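Local coordinates for putative ferritin-like diiron-carboxylate protein TM1526 (Thermotoga maritima, PDB 1VJX) that is of unknown function but has a ferritin-like fold and probably binds metal, perhaps acting as a diiron oxidoreductase, at residues Ala59-Lys64 with Gln132-Lys137; Leu118-Lys123 with Gln141-Leu146. One frame throughout, in Å; residues are numbered along the deposited sequence.

Contact 1. Residues Ala59-Lys64 with Gln132-Lys137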
loop_
_atom_site.group_PDB
_atom_site.type_symbol
_atom_site.label_atom_id
_atom_site.label_comp_id
_atom_site.label_asym_id
_atom_site.label_seq_id
_atom_site.Cartn_x
_atom_site.Cartn_y
_atom_site.Cartn_z
ATOM N N ALA A 59 -6.907 -2.339 -3.856
ATOM C CA ALA A 59 -6.790 -3.800 -3.854
ATOM C C ALA A 59 -7.713 -4.431 -4.895
ATOM O O ALA A 59 -7.322 -5.342 -5.587
ATOM C CB ALA A 59 -7.134 -4.359 -2.461
ATOM N N GLU A 60 -8.951 -3.935 -4.966
ATOM C CA GLU A 60 -9.939 -4.390 -5.951
ATOM C C GLU A 60 -9.453 -4.122 -7.374
ATOM O O GLU A 60 -9.827 -4.809 -8.299
ATOM C CB GLU A 60 -11.278 -3.666 -5.752
ATOM C CG GLU A 60 -12.135 -4.148 -4.585
ATOM C CD GLU A 60 -13.385 -3.269 -4.294
ATOM O OE1 GLU A 60 -13.593 -2.188 -4.945
ATOM O OE2 GLU A 60 -14.169 -3.654 -3.376
ATOM N N ILE A 61 -8.638 -3.088 -7.556
ATOM C CA ILE A 61 -8.168 -2.736 -8.900
ATOM C C ILE A 61 -7.045 -3.676 -9.286
ATOM O O ILE A 61 -7.034 -4.211 -10.398
ATOM C CB ILE A 61 -7.756 -1.251 -8.971
ATOM C CG1 ILE A 61 -9.012 -0.388 -9.028
ATOM C CG2 ILE A 61 -6.810 -0.978 -10.168
ATOM C CD1 ILE A 61 -8.759 1.031 -8.690
ATOM N N PHE A 62 -6.101 -3.845 -8.352
ATOM C CA PHE A 62 -5.021 -4.815 -8.504
ATOM C C PHE A 62 -5.518 -6.276 -8.674
ATOM O O PHE A 62 -4.891 -7.050 -9.384
ATOM C CB PHE A 62 -4.054 -4.740 -7.312
ATOM C CG PHE A 62 -3.146 -3.567 -7.327
ATOM C CD1 PHE A 62 -2.674 -3.020 -8.519
ATOM C CD2 PHE A 62 -2.707 -3.018 -6.110
ATOM C CE1 PHE A 62 -1.814 -1.914 -8.495
ATOM C CE2 PHE A 62 -1.849 -1.946 -6.068
ATOM C CZ PHE A 62 -1.399 -1.365 -7.253
ATOM N N ARG A 63 -6.589 -6.664 -7.997
ATOM C CA ARG A 63 -7.111 -8.059 -8.162
ATOM C C ARG A 63 -7.670 -8.211 -9.589
ATOM O O ARG A 63 -7.371 -9.165 -10.281
ATOM C CB ARG A 63 -8.226 -8.407 -7.177
ATOM C CG ARG A 63 -7.801 -8.570 -5.729
ATOM C CD ARG A 63 -8.808 -9.400 -4.869
ATOM N NE ARG A 63 -9.951 -8.583 -4.476
ATOM C CZ ARG A 63 -9.983 -7.793 -3.398
ATOM N NH1 ARG A 63 -8.962 -7.749 -2.559
ATOM N NH2 ARG A 63 -11.058 -7.060 -3.137
ATOM N N LYS A 64 -8.471 -7.253 -10.031
ATOM C CA LYS A 64 -9.036 -7.303 -11.372
ATOM C C LYS A 64 -7.904 -7.391 -12.394
ATOM O O LYS A 64 -8.000 -8.058 -13.399
ATOM C CB LYS A 64 -9.874 -6.049 -11.603
ATOM C CG LYS A 64 -10.881 -6.149 -12.712
ATOM C CD LYS A 64 -11.356 -4.732 -13.144
ATOM C CE LYS A 64 -12.350 -4.799 -14.309
ATOM N NZ LYS A 64 -13.553 -3.949 -14.016
ATOM N N GLN A 132 -0.426 0.455 -17.016
ATOM C CA GLN A 132 0.488 1.457 -16.452
ATOM C C GLN A 132 -0.230 2.751 -16.021
ATOM O O GLN A 132 0.070 3.277 -14.981
ATOM C CB GLN A 132 1.580 1.840 -17.447
ATOM C CG GLN A 132 2.563 0.750 -17.735
ATOM C CD GLN A 132 3.691 1.216 -18.642
ATOM O OE1 GLN A 132 3.439 1.747 -19.736
ATOM N NE2 GLN A 132 4.946 1.026 -18.180
ATOM N N LYS A 133 -1.171 3.259 -16.802
ATOM C CA LYS A 133 -1.905 4.470 -16.379
ATOM C C LYS A 133 -2.733 4.191 -15.116
ATOM O O LYS A 133 -2.794 5.033 -14.209
ATOM C CB LYS A 133 -2.750 5.072 -17.533
ATOM C CG LYS A 133 -3.924 6.000 -17.091
ATOM C CD LYS A 133 -4.094 7.232 -17.997
ATOM N N THR A 134 -3.291 2.984 -15.010
ATOM C CA THR A 134 -4.126 2.615 -13.866
ATOM C C THR A 134 -3.287 2.583 -12.587
ATOM O O THR A 134 -3.707 3.050 -11.529
ATOM C CB THR A 134 -4.834 1.245 -14.102
ATOM O OG1 THR A 134 -5.796 1.310 -15.185
ATOM C CG2 THR A 134 -5.661 0.864 -12.912
ATOM N N VAL A 135 -2.086 2.058 -12.713
ATOM C CA VAL A 135 -1.169 1.956 -11.591
ATOM C C VAL A 135 -0.551 3.293 -11.208
ATOM O O VAL A 135 -0.300 3.510 -10.038
ATOM C CB VAL A 135 -0.047 0.870 -11.846
ATOM C CG1 VAL A 135 0.896 0.782 -10.678
ATOM C CG2 VAL A 135 -0.673 -0.536 -12.171
ATOM N N LYS A 136 -0.278 4.165 -12.172
ATOM C CA LYS A 136 0.161 5.535 -11.865
ATOM C C LYS A 136 -0.868 6.342 -11.039
ATOM O O LYS A 136 -0.492 7.105 -10.168
ATOM C CB LYS A 136 0.483 6.312 -13.145
ATOM C CG LYS A 136 0.964 7.730 -12.840
ATOM C CD LYS A 136 1.884 8.326 -13.868
ATOM C CE LYS A 136 2.702 9.546 -13.281
ATOM N NZ LYS A 136 1.979 10.823 -13.422
ATOM N N LYS A 137 -2.149 6.193 -11.364
ATOM C CA LYS A 137 -3.234 6.749 -10.570
ATOM C C LYS A 137 -3.159 6.315 -9.100
ATOM O O LYS A 137 -3.233 7.155 -8.192
ATOM C CB LYS A 137 -4.590 6.358 -11.186
ATOM C CG LYS A 137 -5.765 7.251 -10.753
ATOM C CD LYS A 137 -7.078 6.814 -11.434
ATOM C CE LYS A 137 -8.330 7.130 -10.577
ATOM N NZ LYS A 137 -8.565 8.622 -10.363
#
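In I61 and T134 chi1 (-76° to CG1 in I61, -66° to OG1 in T134) puts the other branch, CG2, opposite the backbone N. Both residues point toward the opposite helix, and their methyl groups meet. I61 CG2 lies 3.5 Å from T134 CG2, tighter than a usual carbon-carbon contact. The two side chains meet at a slant and touch through these branches. The hydroxyl of T134 takes the other course, beside its own backbone N. There T134 OG1 is hydrogen-bonded to D130 O, one turn earlier in the same helix. This bond uses the polar branch within its own helix and leaves the methyl for I61.

The second pair lies deeper. The first bond of the F62 side chain does not aim straight at the partner helix, but the ring reaches over toward it. CE1 of F62 comes to 4.1 Å from CG2 of V135. The methyl sits at the ring edge, close to the ring plane, so this is edge packing and not stacking. The V135 side chain stands roughly square to that of F62.

No hydrogen bond joins the two segments, and the contact is small, with 128 Å² buried in all. I61 and T134 form its outer, partly exposed half. F62 and V135 form the buried half. The closest CA pair, I61 and T134, is 8.3 Å apart.

The segments belong to helices 43-68 and 129-156, which run in broadly opposite directions. Helix 15-36 packs on F62 through A22, I23 and E26. Helix 101-125 adds L122 against F62 and K123 against V135. The F62 ring also meets that of Y119. All four long helices therefore converge around F62, as interior packing of the four-helix bundle of the ferritin-like fold.

Contact 2. Residues Leu118-Lys123 with Gln141-Leu146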
loop_
_atom_site.group_PDB
_atom_site.type_symbol
_atom_site.label_atom_id
_atom_site.label_comp_id
_atom_site.label_asym_id
_atom_site.label_seq_id
_atom_site.Cartn_x
_atom_site.Cartn_y
_atom_site.Cartn_z
ATOM N N LEU A 118 7.410 -0.494 -4.316
ATOM C CA LEU A 118 6.918 -1.704 -4.971
ATOM C C LEU A 118 5.917 -1.401 -6.092
ATOM O O LEU A 118 5.905 -2.054 -7.146
ATOM C CB LEU A 118 6.314 -2.680 -3.992
ATOM C CG LEU A 118 5.642 -3.821 -4.828
ATOM C CD1 LEU A 118 6.559 -5.022 -5.005
ATOM C CD2 LEU A 118 4.342 -4.183 -4.279
ATOM N N TYR A 119 5.008 -0.481 -5.858
ATOM C CA TYR A 119 4.091 -0.152 -6.937
ATOM C C TYR A 119 4.815 0.505 -8.114
ATOM O O TYR A 119 4.366 0.329 -9.231
ATOM C CB TYR A 119 2.946 0.767 -6.488
ATOM C CG TYR A 119 2.217 0.312 -5.240
ATOM C CD1 TYR A 119 1.844 -1.007 -5.065
ATOM C CD2 TYR A 119 1.926 1.238 -4.215
ATOM C CE1 TYR A 119 1.199 -1.431 -3.914
ATOM C CE2 TYR A 119 1.297 0.821 -3.052
ATOM C CZ TYR A 119 0.926 -0.519 -2.920
ATOM O OH TYR A 119 0.306 -0.918 -1.777
ATOM N N TYR A 120 5.877 1.297 -7.873
ATOM C CA TYR A 120 6.688 1.795 -8.961
ATOM C C TYR A 120 7.311 0.607 -9.750
ATOM O O TYR A 120 7.300 0.586 -10.966
ATOM C CB TYR A 120 7.766 2.786 -8.474
ATOM C CG TYR A 120 7.303 4.249 -8.371
ATOM C CD1 TYR A 120 6.832 4.938 -9.491
ATOM C CD2 TYR A 120 7.370 4.954 -7.163
ATOM C CE1 TYR A 120 6.412 6.296 -9.412
ATOM C CE2 TYR A 120 6.941 6.350 -7.078
ATOM C CZ TYR A 120 6.461 6.991 -8.206
ATOM O OH TYR A 120 6.042 8.318 -8.164
ATOM N N GLU A 121 7.795 -0.403 -9.030
ATOM C CA GLU A 121 8.441 -1.549 -9.651
ATOM C C GLU A 121 7.504 -2.219 -10.595
ATOM O O GLU A 121 7.885 -2.493 -11.727
ATOM C CB GLU A 121 8.998 -2.508 -8.597
ATOM C CG GLU A 121 10.276 -1.929 -7.968
ATOM C CD GLU A 121 10.779 -2.666 -6.726
ATOM O OE1 GLU A 121 9.969 -3.310 -6.031
ATOM O OE2 GLU A 121 12.002 -2.601 -6.448
ATOM N N LEU A 122 6.273 -2.424 -10.119
ATOM C CA LEU A 122 5.170 -3.029 -10.856
ATOM C C LEU A 122 4.809 -2.267 -12.126
ATOM O O LEU A 122 4.636 -2.861 -13.210
ATOM C CB LEU A 122 3.904 -3.073 -9.974
ATOM C CG LEU A 122 2.606 -3.455 -10.729
ATOM C CD1 LEU A 122 2.745 -4.843 -11.402
ATOM C CD2 LEU A 122 1.358 -3.397 -9.842
ATOM N N LYS A 123 4.692 -0.958 -11.989
ATOM C CA LYS A 123 4.413 -0.107 -13.113
ATOM C C LYS A 123 5.437 -0.228 -14.240
ATOM O O LYS A 123 5.078 -0.332 -15.423
ATOM C CB LYS A 123 4.267 1.323 -12.681
ATOM C CG LYS A 123 3.659 2.173 -13.791
ATOM C CD LYS A 123 3.182 3.608 -13.376
ATOM C CE LYS A 123 4.350 4.483 -12.986
ATOM N NZ LYS A 123 5.062 4.984 -14.191
ATOM N N GLN A 141 -2.252 8.478 -5.688
ATOM C CA GLN A 141 -3.101 8.453 -4.496
ATOM C C GLN A 141 -2.323 7.965 -3.276
ATOM O O GLN A 141 -2.528 8.438 -2.181
ATOM C CB GLN A 141 -4.354 7.594 -4.743
ATOM C CG GLN A 141 -5.448 8.355 -5.512
ATOM C CD GLN A 141 -6.436 7.482 -6.352
ATOM O OE1 GLN A 141 -6.445 6.257 -6.277
ATOM N NE2 GLN A 141 -7.234 8.156 -7.175
ATOM N N GLU A 142 -1.439 6.987 -3.470
ATOM C CA GLU A 142 -0.621 6.467 -2.372
ATOM C C GLU A 142 0.310 7.556 -1.874
ATOM O O GLU A 142 0.578 7.628 -0.690
ATOM C CB GLU A 142 0.182 5.249 -2.806
ATOM C CG GLU A 142 -0.660 3.995 -3.030
ATOM C CD GLU A 142 -1.342 3.472 -1.775
ATOM O OE1 GLU A 142 -0.944 3.911 -0.661
ATOM O OE2 GLU A 142 -2.272 2.621 -1.910
ATOM N N LYS A 143 0.794 8.401 -2.792
ATOM C CA LYS A 143 1.735 9.458 -2.443
ATOM C C LYS A 143 1.034 10.604 -1.713
ATOM O O LYS A 143 1.653 11.307 -0.933
ATOM C CB LYS A 143 2.411 10.001 -3.682
ATOM C CG LYS A 143 3.504 9.141 -4.304
ATOM C CD LYS A 143 4.335 10.004 -5.293
ATOM C CE LYS A 143 3.614 10.244 -6.619
ATOM N NZ LYS A 143 3.870 11.579 -7.091
ATOM N N GLU A 144 -0.257 10.786 -1.979
ATOM C CA GLU A 144 -1.128 11.650 -1.157
ATOM C C GLU A 144 -1.442 11.078 0.241
ATOM O O GLU A 144 -1.632 11.833 1.171
ATOM C CB GLU A 144 -2.456 11.920 -1.870
ATOM C CG GLU A 144 -2.361 12.848 -3.076
ATOM C CD GLU A 144 -1.894 14.222 -2.711
ATOM O OE1 GLU A 144 -2.137 14.671 -1.553
ATOM O OE2 GLU A 144 -1.275 14.852 -3.597
ATOM N N HIS A 145 -1.533 9.750 0.375
ATOM C CA HIS A 145 -1.728 9.133 1.683
ATOM C C HIS A 145 -0.529 9.477 2.498
ATOM O O HIS A 145 -0.645 9.886 3.640
ATOM C CB HIS A 145 -1.780 7.607 1.613
ATOM C CG HIS A 145 -3.027 7.061 1.007
ATOM N ND1 HIS A 145 -3.412 5.734 1.154
ATOM C CD2 HIS A 145 -3.989 7.656 0.263
ATOM C CE1 HIS A 145 -4.545 5.542 0.506
ATOM N NE2 HIS A 145 -4.920 6.690 -0.038
ATOM N N LEU A 146 0.634 9.260 1.896
ATOM C CA LEU A 146 1.919 9.553 2.520
ATOM C C LEU A 146 2.053 11.024 2.983
ATOM O O LEU A 146 2.446 11.290 4.099
ATOM C CB LEU A 146 3.063 9.201 1.563
ATOM C CG LEU A 146 4.448 9.456 2.156
ATOM C CD1 LEU A 146 4.646 8.652 3.479
ATOM C CD2 LEU A 146 5.510 9.169 1.119
#
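Y119 and E142 form the buried part of this contact, and both point toward the opposite helix. Y119 CE2 lies 3.7 Å from E142 CG, and Y119 CD2 is 4.0 Å from the same carbon. The methylene approaches the ring obliquely. The bend of E142 at chi2 (-64°) leaves CG as the atom against the ring and carries the carboxylate past it, toward the glutamates of the bundle. The Y119 ring and E142 carboxylate planes are 40° apart. The contact is carbon packing, without a hydrogen bond.

The outer pair, Y120 and K143, is exposed. Y120 touches only through its hydroxyl oxygen, with OH 3.5 Å from K143 CE, against the aliphatic end of the lysine. K143 NZ makes a long, weak ion pair with D140.

The carboxylate of E142 looks into the bundle. It lies close to those of E26, E55 and E112, and E142 OE2 has a weak hydrogen bond to H58 ND1. This gathering of glutamates and histidine inside four long helices is consistent with the diiron-carboxylate site of ferritin-like proteins. Helices 101-125 and 129-156, joined by a short turn, form one antiparallel hairpin of that bundle.

Overall arrangement
Both contacts use helix 129-156. Contact 1 pairs it with helix 43-68, contact 2 with helix 101-125. Their centres are about 10 Å apart. Each has a buried half and a more open half. The outer half of contact 1 is only partly exposed, whereas that of contact 2 is exposed. Contact 1 meets through hydrocarbon alone. Contact 2 sets a tyrosine ring beside a glutamate of the probable metal-site cluster. Its centre lies about 7 Å from the centre of the molecule, against about 12 Å for the centre of contact 1. The two are joined directly, since Q132 NE2 probably hydrogen-bonds K123 O.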